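Local coordinates for protein endo-beta-1,4-xylanase Xyn10C (Pseudomonas cellulosa, PDB 1GNY) that cleaves internal linkages of the xylan backbone with its C-terminal catalytic domain and binds xylan and xylooligosaccharides through its N-terminal CBM15 module, at residues V63-E68 against G138-K143. Residues are numbered along the deposited sequence; the frame is centred on the assembly and turned at random.
With NA (sodium ion), chain C.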
loop_
_atom_site.group_PDB
_atom_site.type_symbol
_atom_site.label_atom_id
_atom_site.label_comp_id
_atom_site.label_asym_id
_atom_site.label_seq_id
_atom_site.Cartn_x
_atom_site.Cartn_y
_atom_site.Cartn_z
ATOM N N VAL A 63 3.474 6.918 -6.790
ATOM C CA VAL A 63 2.136 6.683 -7.369
ATOM C C VAL A 63 1.703 7.753 -8.352
ATOM O O VAL A 63 2.267 8.835 -8.362
ATOM C CB VAL A 63 1.030 6.547 -6.288
ATOM C CG1 VAL A 63 1.393 5.466 -5.289
ATOM C CG2 VAL A 63 0.789 7.887 -5.543
ATOM N N ASN A 64 0.742 7.412 -9.199
ATOM C CA ASN A 64 0.075 8.394 -10.055
ATOM C C ASN A 64 -1.410 8.217 -9.896
ATOM O O ASN A 64 -1.939 7.086 -10.022
ATOM C CB ASN A 64 0.467 8.282 -11.504
ATOM C CG ASN A 64 -0.043 9.471 -12.320
ATOM O OD1 ASN A 64 -1.194 9.500 -12.723
ATOM N ND2 ASN A 64 0.816 10.504 -12.498
ATOM N N VAL A 65 -2.095 9.314 -9.589
ATOM C CA VAL A 65 -3.549 9.282 -9.350
ATOM C C VAL A 65 -4.314 9.914 -10.528
ATOM O O VAL A 65 -3.889 10.926 -11.064
ATOM C CB VAL A 65 -3.970 9.806 -7.946
ATOM C CG1 VAL A 65 -2.766 9.976 -6.945
ATOM C CG2 VAL A 65 -4.863 11.020 -7.983
ATOM N N SER A 66 -5.402 9.285 -10.956
ATOM C CA SER A 66 -6.165 9.807 -12.105
ATOM C C SER A 66 -6.988 11.035 -11.720
ATOM O O SER A 66 -7.299 11.294 -10.542
ATOM C CB SER A 66 -7.104 8.758 -12.721
ATOM O OG SER A 66 -8.267 8.570 -11.937
ATOM N N ALA A 67 -7.372 11.778 -12.747
ATOM C CA ALA A 67 -8.193 12.988 -12.557
ATOM C C ALA A 67 -9.532 12.680 -11.862
ATOM O O ALA A 67 -9.976 13.412 -10.962
ATOM C CB ALA A 67 -8.431 13.662 -13.912
ATOM N N GLU A 68 -10.174 11.585 -12.273
ATOM C CA GLU A 68 -11.423 11.169 -11.638
ATOM C C GLU A 68 -11.230 10.832 -10.151
ATOM O O GLU A 68 -12.112 11.099 -9.332
ATOM C CB GLU A 68 -12.036 9.964 -12.370
ATOM C CG GLU A 68 -12.754 10.326 -13.660
ATOM C CD GLU A 68 -13.198 9.095 -14.452
ATOM O OE1 GLU A 68 -12.666 7.983 -14.234
ATOM O OE2 GLU A 68 -14.104 9.226 -15.306
ATOM N N GLY A 138 -12.289 6.601 -10.474
ATOM C CA GLY A 138 -11.052 6.647 -11.233
ATOM C C GLY A 138 -10.083 5.504 -10.878
ATOM O O GLY A 138 -10.481 4.475 -10.359
ATOM N N THR A 139 -8.816 5.750 -11.169
ATOM C CA THR A 139 -7.754 4.734 -11.040
ATOM C C THR A 139 -6.573 5.248 -10.267
ATOM O O THR A 139 -6.400 6.473 -10.081
ATOM C CB THR A 139 -7.271 4.232 -12.423
ATOM O OG1 THR A 139 -6.641 5.305 -13.144
ATOM C CG2 THR A 139 -8.417 3.788 -13.288
ATOM N N ILE A 140 -5.785 4.282 -9.788
ATOM C CA ILE A 140 -4.516 4.523 -9.089
ATOM C C ILE A 140 -3.453 3.651 -9.742
ATOM O O ILE A 140 -3.714 2.466 -9.961
ATOM C CB ILE A 140 -4.623 4.163 -7.585
ATOM C CG1 ILE A 140 -5.631 5.057 -6.839
ATOM C CG2 ILE A 140 -3.250 4.257 -6.903
ATOM C CD1 ILE A 140 -5.333 6.533 -6.781
ATOM N N THR A 141 -2.285 4.229 -10.050
ATOM C CA THR A 141 -1.120 3.494 -10.553
ATOM C C THR A 141 0.017 3.541 -9.537
ATOM O O THR A 141 0.395 4.619 -9.072
ATOM C CB THR A 141 -0.631 4.003 -11.926
ATOM O OG1 THR A 141 -1.685 3.821 -12.900
ATOM C CG2 THR A 141 0.588 3.216 -12.409
ATOM N N ILE A 142 0.526 2.361 -9.169
ATOM C CA ILE A 142 1.759 2.245 -8.345
ATOM C C ILE A 142 2.950 1.957 -9.278
ATOM O O ILE A 142 2.973 0.942 -9.972
ATOM C CB ILE A 142 1.676 1.150 -7.235
ATOM C CG1 ILE A 142 0.420 1.321 -6.400
ATOM C CG2 ILE A 142 2.923 1.206 -6.341
ATOM C CD1 ILE A 142 -0.698 0.412 -6.794
ATOM N N LYS A 143 3.932 2.850 -9.289
ATOM C CA LYS A 143 5.151 2.694 -10.135
ATOM C C LYS A 143 6.258 1.897 -9.423
ATOM O O LYS A 143 6.997 1.136 -10.069
ATOM C CB LYS A 143 5.688 4.077 -10.579
ATOM C CG LYS A 143 4.747 4.818 -11.474
ATOM C CD LYS A 143 5.400 6.001 -12.151
ATOM C CE LYS A 143 4.695 6.387 -13.431
ATOM N NZ LYS A 143 5.376 7.568 -14.047
HETATM NA NA NA C . -2.317 11.629 -13.082
HETATM O O HOH W 1 -0.024 12.817 -14.110
HETATM O O HOH W 2 -14.483 6.231 -12.420
HETATM O O HOH W 3 -3.343 11.488 -14.734
#
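Asn64 and Thr141 form the hydrogen-bonded pair of an antiparallel strand contact in the xylan-binding CBM15 module, joining the end of strand 58-65 to the start of strand 139-149, whose other edge pairs with strand 32-36. Asn64 N reaches Thr141 O at 2.8 Å, and Thr141 N returns a nearly straight bond to Asn64 O. On one face of the sheet, Val63 and Val65 lie with Ile142 and Ile140 in the buried layer, where the tip of Ile140, CD1, packs on Val65 CB at 3.7 Å. The opposite face carries Asn64, where a chi1 of -170° sets the amide beside its own carbonyl carbon, so that OD1 can join Val65 O on a sodium ion, bound at 2.4 Å from OD1, while ND2 donates to Asp105. Ala102 O and a water also bind the ion. Beyond the last strand pair Ser66 N still donates to Thr139 O, and Ser66 OG, at the N-cap of helix 67-72, accepts from Thr139 N (3.0 Å, 172° at the hydrogen) and caps Phe69 N. Replacing Ser66 by an alanine removes the hydroxyl, which would probably leave the amides of Thr139 and Phe69 without this acceptor and weaken the tie between helix start and strand. Glu68 CB covers Gly138 CA, and one water links Glu68 OE1 to Gly138 N. Past the backbone ladder the Ser66 hydroxyl thus replaces a backbone acceptor for Thr139 N, while the sodium ion ties the strand end to Ala102.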